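Local coordinates for protein proline dehydrogenase (Bradyrhizobium diazoefficiens, PDB 4Q73) that probably oxidises L-proline to glutamate in two steps, joining an FAD-dependent proline dehydrogenase to an NAD-dependent aldehyde dehydrogenase in one chain, at residues 410-415 and 436-441; 395-400 and 426-431; 558-563 and 650-655. The protein carries 1 engineered substitution. All blocks are in the same frame, centred on the assembly; numbering follows the deposited sequence.

Interaction 1. Residues 410-415 and 436-441; sequences EGSSGF and ADIAYR
Along the second segment, D437 is the first residue to touch, through its carbonyl O rather than its carboxylate; that O lies 3.8 Å from S412 OG, a distance too long to count as a firm polar grip. The short hydroxyl side chains of S412 and S413 suit this exposed edge, where they can border a carbonyl without filling much space; S412 is poorly ordered, so its placement is approximate. I438 follows and carries most of the contact through the far methyl of its longer branch. Its CG1 stands anti to the carbonyl carbon (chi1 -67°), and CD1 lies against the S412 side chain (3.2 Å from S412 OG, a doubtful closeness given that disorder) and approaches the F415 ring obliquely, 4.2 Å from F415 CZ. The buried phenyl is an apolar neighbour for this methyl, and the isoleucine also touches L406 of helix 399-409. A439 comes next, its small methyl CB 4.5 Å from F415 O, beside a backbone already bonded to F417. Beyond it the chain enters strand 440-448, where R441 turns to other partners, among them a salt bridge from NE to E416 OE2. Both segments run into neighbouring parallel strands, 416-420 and 440-448, so the contact joins two helix-to-strand loops at the N-terminal end of the proline dehydrogenase beta/alpha barrel, the end away from the flavin.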
# COMPACT_ATOMS: atom_id res chain seq x y z
N GLU A 410 22.12 6.60 49.61
CA GLU A 410 21.71 5.89 50.85
C GLU A 410 22.15 6.61 52.11
O GLU A 410 23.12 6.23 52.77
CB GLU A 410 22.14 4.41 50.86
CG GLU A 410 23.14 3.99 49.79
CD GLU A 410 23.39 2.49 49.76
OE1 GLU A 410 23.44 1.92 48.65
OE2 GLU A 410 23.53 1.90 50.85
N GLY A 411 21.40 7.64 52.46
CA GLY A 411 21.90 8.62 53.39
C GLY A 411 22.54 9.61 52.44
O GLY A 411 22.13 9.70 51.27
N SER A 412 23.54 10.35 52.89
CA SER A 412 23.95 11.52 52.14
C SER A 412 25.27 12.14 52.57
O SER A 412 26.12 11.49 53.18
CB SER A 412 22.83 12.58 52.20
OG SER A 412 23.28 13.85 51.76
N SER A 413 25.41 13.40 52.18
CA SER A 413 26.61 14.21 52.35
C SER A 413 27.83 13.72 51.59
O SER A 413 27.90 12.58 51.13
CB SER A 413 26.92 14.42 53.83
OG SER A 413 26.12 15.49 54.33
N GLY A 414 28.80 14.61 51.46
CA GLY A 414 29.96 14.36 50.62
C GLY A 414 29.67 14.62 49.15
O GLY A 414 30.52 14.37 48.32
N PHE A 415 28.48 15.17 48.85
CA PHE A 415 28.11 15.62 47.49
C PHE A 415 27.07 16.75 47.57
O PHE A 415 26.56 17.05 48.64
CB PHE A 415 27.54 14.46 46.68
CG PHE A 415 26.19 14.00 47.16
CD1 PHE A 415 25.02 14.46 46.57
CD2 PHE A 415 26.09 13.10 48.22
CE1 PHE A 415 23.77 14.04 47.02
CE2 PHE A 415 24.84 12.69 48.68
CZ PHE A 415 23.68 13.16 48.08
N ALA A 436 16.46 17.39 54.70
CA ALA A 436 17.05 18.65 55.15
C ALA A 436 18.57 18.75 54.98
O ALA A 436 19.11 19.86 54.82
CB ALA A 436 16.65 18.97 56.60
N ASP A 437 19.26 17.61 55.00
CA ASP A 437 20.72 17.62 54.89
C ASP A 437 21.21 17.53 53.44
O ASP A 437 22.37 17.21 53.18
CB ASP A 437 21.35 16.53 55.76
CG ASP A 437 21.13 16.77 57.24
OD1 ASP A 437 20.63 17.86 57.60
OD2 ASP A 437 21.45 15.87 58.05
N ILE A 438 20.32 17.81 52.49
CA ILE A 438 20.72 17.87 51.10
C ILE A 438 21.16 19.28 50.75
O ILE A 438 20.50 20.26 51.10
CB ILE A 438 19.61 17.40 50.15
CG1 ILE A 438 19.37 15.90 50.36
CG2 ILE A 438 20.00 17.63 48.70
CD1 ILE A 438 20.67 15.07 50.33
N ALA A 439 22.33 19.37 50.13
CA ALA A 439 22.89 20.63 49.68
C ALA A 439 22.67 20.77 48.18
O ALA A 439 22.77 19.80 47.42
CB ALA A 439 24.36 20.70 49.99
N TYR A 440 22.34 21.99 47.75
CA TYR A 440 22.32 22.31 46.34
C TYR A 440 22.89 23.69 46.06
O TYR A 440 22.64 24.62 46.81
CB TYR A 440 20.94 22.11 45.71
CG TYR A 440 19.84 23.07 46.14
CD1 TYR A 440 18.97 22.76 47.18
CD2 TYR A 440 19.63 24.26 45.45
CE1 TYR A 440 17.93 23.62 47.54
CE2 TYR A 440 18.61 25.13 45.81
CZ TYR A 440 17.76 24.81 46.86
OH TYR A 440 16.75 25.67 47.20
N ARG A 441 23.72 23.77 45.04
CA ARG A 441 24.33 25.01 44.60
C ARG A 441 23.52 25.60 43.43
O ARG A 441 23.17 24.89 42.47
CB ARG A 441 25.78 24.74 44.14
CG ARG A 441 26.58 25.97 43.73
CD ARG A 441 27.98 25.54 43.36
NE ARG A 441 28.55 24.76 44.45
CZ ARG A 441 29.34 25.27 45.40
NH1 ARG A 441 29.67 26.56 45.36
NH2 ARG A 441 29.82 24.48 46.36

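Interaction 2. Residues 395-400 and 426-431; sequences ATHNAL and ALYEQL. With FAD (flavin-adenine dinucleotide), chain C.
A399 and L427 bring the two backbones closest, with their CA atoms 6.7 Å apart, where the turn at 395-400 faces the side of helix 425-434. This is a strand-to-helix turn at the C-terminal end of the beta/alpha barrel, the end that holds the FAD. T396 OG1 accepts the N-H of N398 in an ST turn, and N398 is the N-cap of helix 399-409, its OD1 taking the N-H of T401. From the helix side come two side chains. L427, with CG anti to the backbone N (chi1 -170°), extends CD1 into the bend of the turn, 3.3 Å from H397 O and 4.0 Å from A399 CB; a leucine fits because the neighbouring alanine is small. Its other methyl, CD2, covers the centre of one face of the Y428 ring, which probably helps to limit that ring's rotation. Y428 crosses T396 at about a right angle and donates from OH to T396 O at 2.6 Å, the carbonyl lying in plane at the ring edge. The C=O...donor angle is 150°, with the hydroxyl tilted somewhat from the carbonyl plane. A phenylalanine in place of Y428 would take away the hydroxyl donor to T396 O and would probably leave the flavin-binding turn freer to shift against the helix. H397 is held on its own account by L420 N at NE2. On its other side the turn grips the pyrophosphate: T396 OG1 donates to FAD O1P, though the modelled length is doubtfully short, N398 ND2 reaches FAD O2A at 3.1 Å, and H397 N points almost straight at FAD O2P, 3.0 Å away with an N-H...acceptor angle of 172°.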
# COMPACT_ATOMS: atom_id res chain seq x y z
N ALA A 395 24.70 18.31 38.64
CA ALA A 395 23.98 19.38 37.99
C ALA A 395 22.92 18.79 37.06
O ALA A 395 23.24 18.20 36.02
CB ALA A 395 24.96 20.28 37.21
N THR A 396 21.65 18.96 37.45
CA THR A 396 20.52 18.47 36.67
C THR A 396 19.23 19.15 37.13
O THR A 396 19.09 19.53 38.29
CB THR A 396 20.36 16.93 36.81
OG1 THR A 396 19.19 16.50 36.10
CG2 THR A 396 20.22 16.52 38.27
N HIS A 397 18.27 19.30 36.23
CA HIS A 397 16.96 19.77 36.66
C HIS A 397 15.94 18.69 36.40
O HIS A 397 14.74 18.95 36.32
CB HIS A 397 16.57 21.07 35.96
CG HIS A 397 17.60 22.15 36.06
ND1 HIS A 397 18.33 22.58 34.96
CD2 HIS A 397 18.06 22.86 37.11
CE1 HIS A 397 19.17 23.52 35.34
NE2 HIS A 397 19.03 23.71 36.64
N ASN A 398 16.42 17.46 36.30
CA ASN A 398 15.54 16.31 36.07
C ASN A 398 15.15 15.70 37.41
O ASN A 398 16.01 15.19 38.12
CB ASN A 398 16.26 15.28 35.19
CG ASN A 398 15.43 14.03 34.94
OD1 ASN A 398 14.77 13.50 35.84
ND2 ASN A 398 15.50 13.51 33.72
N ALA A 399 13.86 15.77 37.75
CA ALA A 399 13.37 15.24 39.03
C ALA A 399 13.65 13.74 39.23
O ALA A 399 13.99 13.32 40.34
CB ALA A 399 11.89 15.51 39.20
N LEU A 400 13.52 12.95 38.17
CA LEU A 400 13.79 11.52 38.26
C LEU A 400 15.29 11.27 38.47
O LEU A 400 15.68 10.36 39.19
CB LEU A 400 13.30 10.77 37.02
CG LEU A 400 13.63 9.25 37.01
CD1 LEU A 400 12.95 8.51 38.17
CD2 LEU A 400 13.31 8.57 35.68
N ALA A 426 11.33 25.08 42.21
CA ALA A 426 10.38 24.30 43.01
C ALA A 426 10.92 22.88 43.26
O ALA A 426 10.82 22.38 44.38
CB ALA A 426 9.00 24.25 42.32
N LEU A 427 11.52 22.26 42.24
CA LEU A 427 12.15 20.94 42.39
C LEU A 427 13.08 20.93 43.61
O LEU A 427 12.88 20.13 44.53
CB LEU A 427 12.96 20.56 41.14
CG LEU A 427 13.53 19.13 40.95
CD1 LEU A 427 13.98 18.95 39.50
CD2 LEU A 427 14.68 18.78 41.89
N TYR A 428 14.05 21.83 43.63
CA TYR A 428 15.04 21.81 44.73
C TYR A 428 14.56 22.35 46.07
O TYR A 428 15.11 21.98 47.12
CB TYR A 428 16.35 22.48 44.30
CG TYR A 428 17.16 21.60 43.37
CD1 TYR A 428 17.20 21.84 42.00
CD2 TYR A 428 17.83 20.47 43.86
CE1 TYR A 428 17.93 21.02 41.15
CE2 TYR A 428 18.54 19.63 43.02
CZ TYR A 428 18.59 19.91 41.67
OH TYR A 428 19.32 19.09 40.83
N GLU A 429 13.53 23.20 46.07
CA GLU A 429 12.92 23.64 47.33
C GLU A 429 12.26 22.44 48.03
O GLU A 429 12.45 22.22 49.23
CB GLU A 429 11.87 24.73 47.07
CG GLU A 429 12.45 26.13 46.97
CD GLU A 429 11.38 27.21 47.03
OE1 GLU A 429 10.77 27.39 48.11
OE2 GLU A 429 11.16 27.88 46.00
N GLN A 430 11.50 21.67 47.26
CA GLN A 430 10.83 20.48 47.75
C GLN A 430 11.81 19.42 48.24
O GLN A 430 11.58 18.78 49.28
CB GLN A 430 9.90 19.90 46.67
CG GLN A 430 9.00 18.77 47.16
CD GLN A 430 8.09 19.21 48.30
OE1 GLN A 430 7.48 20.28 48.24
NE2 GLN A 430 7.98 18.38 49.34
N LEU A 431 12.90 19.22 47.50
CA LEU A 431 13.94 18.27 47.93
C LEU A 431 14.47 18.68 49.30
O LEU A 431 14.72 17.83 50.15
CB LEU A 431 15.10 18.21 46.93
CG LEU A 431 16.06 17.03 47.09
CD1 LEU A 431 15.40 15.72 46.64
CD2 LEU A 431 17.32 17.27 46.29
PA FAD C . 17.13 16.50 30.83
O1A FAD C . 15.84 17.06 30.13
O2A FAD C . 17.03 15.33 31.69
O5B FAD C . 18.20 15.98 29.95
C5B FAD C . 18.48 16.67 28.73
C4B FAD C . 19.83 16.25 28.16
O4B FAD C . 19.74 15.01 27.52
C3B FAD C . 20.35 17.18 27.11
O3B FAD C . 20.97 18.28 27.62
C2B FAD C . 21.31 16.32 26.38
O2B FAD C . 22.55 16.33 26.97
C1B FAD C . 20.70 14.96 26.50
N9A FAD C . 20.03 14.51 25.31
C8A FAD C . 18.94 15.11 24.69
N7A FAD C . 18.62 14.39 23.61
C5A FAD C . 19.46 13.29 23.48
C6A FAD C . 19.58 12.22 22.61
N6A FAD C . 18.72 12.03 21.48
N1A FAD C . 20.54 11.30 22.79
C2A FAD C . 21.39 11.38 23.83
N3A FAD C . 21.28 12.39 24.71
C4A FAD C . 20.36 13.35 24.57
N1 FAD C . 26.81 20.88 30.05
C2 FAD C . 28.06 20.87 29.35
O2 FAD C . 28.12 20.20 28.17
N3 FAD C . 29.18 21.49 29.90
C4 FAD C . 29.08 22.17 31.10
O4 FAD C . 30.17 22.77 31.68
C4X FAD C . 27.79 22.26 31.82
N5 FAD C . 27.68 22.94 33.03
C5X FAD C . 26.45 22.94 33.69
C6 FAD C . 26.33 23.64 34.92
C7 FAD C . 25.10 23.65 35.59
C7M FAD C . 24.99 24.40 36.90
C8 FAD C . 24.00 22.98 35.06
C8M FAD C . 22.68 22.99 35.77
C9 FAD C . 24.12 22.29 33.85
C9A FAD C . 25.33 22.27 33.15
N10 FAD C . 25.45 21.57 31.90
C10 FAD C . 26.68 21.55 31.25
C1' FAD C . 24.31 20.80 31.34
C2' FAD C . 23.47 21.46 30.29
O2' FAD C . 23.51 22.82 30.45
C3' FAD C . 22.05 20.95 30.49
O3' FAD C . 21.54 21.62 31.58
C4' FAD C . 21.89 19.48 30.84
O4' FAD C . 22.44 18.67 29.86
C5' FAD C . 20.42 19.16 31.12
O5' FAD C . 20.32 17.87 31.69
P FAD C . 19.11 17.47 32.69
O1P FAD C . 19.33 16.30 33.72
O2P FAD C . 18.84 18.93 33.26
O3P FAD C . 17.79 17.52 31.72

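Interaction 3. Residues 558-563 and 650-655; sequences AARAGF and RGVFVA
F563 sets its CG anti to the backbone N (chi1 168°), and the ring lies flat against G651, while V652 has CG1 anti to its own N (chi1 174°), which leaves CG2 anti to the carbonyl carbon and facing the backbone of the same helix. The phenyl contact is a CH-pi interaction: G651 CA sits 3.5 Å from the F563 ring centroid, only 14° off the ring normal. The backbone atoms near that carbon pass beyond the ring's perimeter, G651 N 3.3 Å from F563 CE1 and G651 O 3.4 Å from F563 CD1. Glycine suits the place because its backbone angles would jam a CB against the carbonyl O of R650. One turn earlier on the helix, R560 N receives V652 CG2 at 3.5 Å, and A559 CB meets the same methyl at 4.1 Å. Alanine is apt there, its short side chain admitting the branched valine close to the helix backbone. Of the R560 side chain it is CB that touches V652, the extended chain leading the charge away from the contact. R650 likewise turns outward, bonding through NH2 to T964 O of the second subunit, while N678 OD1 takes the N-H groups of R650 and G651. The contact thus lays helix 549-568 on the Rossmann-type sheet of the aldehyde dehydrogenase half, over residues 651-652, where the last run of strand 641-656 begins, with A559 also touching V681 and Y710 on the adjoining strands 679-683 and 709-711.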
# COMPACT_ATOMS: atom_id res chain seq x y z
N ALA A 558 43.67 9.24 -30.52
CA ALA A 558 43.63 7.98 -29.77
C ALA A 558 42.37 7.88 -28.92
O ALA A 558 41.74 6.82 -28.84
CB ALA A 558 44.88 7.84 -28.91
N ALA A 559 41.99 9.01 -28.32
CA ALA A 559 40.77 9.10 -27.52
C ALA A 559 39.57 9.00 -28.44
O ALA A 559 38.55 8.43 -28.07
CB ALA A 559 40.74 10.41 -26.78
N ARG A 560 39.68 9.55 -29.64
CA ARG A 560 38.63 9.42 -30.64
C ARG A 560 38.40 7.95 -31.02
O ARG A 560 37.26 7.52 -31.23
CB ARG A 560 38.98 10.22 -31.89
CG ARG A 560 37.78 10.59 -32.73
CD ARG A 560 38.16 10.91 -34.16
NE ARG A 560 37.02 11.43 -34.91
CZ ARG A 560 36.93 11.43 -36.24
NH1 ARG A 560 35.85 11.93 -36.83
NH2 ARG A 560 37.92 10.94 -36.98
N ALA A 561 39.48 7.16 -31.05
CA ALA A 561 39.35 5.74 -31.41
C ALA A 561 38.72 4.94 -30.27
O ALA A 561 37.98 3.98 -30.50
CB ALA A 561 40.72 5.14 -31.78
N GLY A 562 39.02 5.34 -29.03
CA GLY A 562 38.50 4.66 -27.86
C GLY A 562 37.06 5.02 -27.55
O GLY A 562 36.41 4.37 -26.72
N PHE A 563 36.55 6.06 -28.21
CA PHE A 563 35.21 6.58 -27.92
C PHE A 563 34.11 5.54 -28.17
O PHE A 563 33.28 5.29 -27.29
CB PHE A 563 34.91 7.85 -28.71
CG PHE A 563 33.46 8.26 -28.68
CD1 PHE A 563 32.83 8.59 -27.47
CD2 PHE A 563 32.71 8.30 -29.85
CE1 PHE A 563 31.48 8.97 -27.44
CE2 PHE A 563 31.37 8.68 -29.84
CZ PHE A 563 30.74 9.01 -28.63
N ARG A 650 29.00 11.99 -26.24
CA ARG A 650 29.10 12.97 -27.33
C ARG A 650 30.29 12.72 -28.25
O ARG A 650 30.20 12.94 -29.47
CB ARG A 650 29.20 14.40 -26.79
CG ARG A 650 27.91 14.97 -26.22
CD ARG A 650 28.04 16.46 -25.85
NE ARG A 650 26.71 17.05 -25.71
CZ ARG A 650 26.00 17.54 -26.73
NH1 ARG A 650 26.50 17.52 -27.96
NH2 ARG A 650 24.80 18.06 -26.52
N GLY A 651 31.40 12.28 -27.65
CA GLY A 651 32.64 12.05 -28.36
C GLY A 651 33.85 12.19 -27.45
O GLY A 651 33.89 11.60 -26.36
N VAL A 652 34.81 13.00 -27.89
CA VAL A 652 36.02 13.28 -27.11
C VAL A 652 35.84 14.58 -26.37
O VAL A 652 35.70 15.63 -27.01
CB VAL A 652 37.28 13.44 -27.99
CG1 VAL A 652 38.48 13.88 -27.13
CG2 VAL A 652 37.60 12.16 -28.72
N PHE A 653 35.85 14.50 -25.04
CA PHE A 653 35.82 15.69 -24.20
C PHE A 653 37.23 16.10 -23.81
O PHE A 653 38.07 15.26 -23.46
CB PHE A 653 34.97 15.48 -22.94
CG PHE A 653 33.65 16.18 -22.98
CD1 PHE A 653 33.47 17.40 -22.31
CD2 PHE A 653 32.57 15.62 -23.66
CE1 PHE A 653 32.24 18.05 -22.34
CE2 PHE A 653 31.34 16.27 -23.71
CZ PHE A 653 31.17 17.49 -23.03
N VAL A 654 37.48 17.40 -23.89
CA VAL A 654 38.72 17.95 -23.34
C VAL A 654 38.40 18.50 -21.96
O VAL A 654 37.44 19.26 -21.78
CB VAL A 654 39.28 19.05 -24.25
CG1 VAL A 654 40.46 19.77 -23.59
CG2 VAL A 654 39.66 18.46 -25.62
N ALA A 655 39.17 18.05 -20.97
CA ALA A 655 38.98 18.47 -19.59
C ALA A 655 40.17 19.30 -19.16
O ALA A 655 41.31 18.83 -19.18
CB ALA A 655 38.83 17.27 -18.70

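Interactions 1 and 2 belong to the same barrel and interleave along the chain: helix 399-409 begins within 395-400 and ends just before 410-415, and helix 425-434 leads on to strand 440-448. They touch directly, Y440 CE1 packing 3.3 Å from Y428 O and I438 meeting L431. Interaction 1 is a sparse surface contact at the end of the barrel away from the cofactor, whereas interaction 2 is wholly buried, with a hydrogen bond across it and the charged FAD pyrophosphate beside it. Interaction 3 stands apart in the aldehyde dehydrogenase half, its centre more than 70 Å from either; it is partly buried and apolar, built on helix-to-sheet packing and a CH-pi contact.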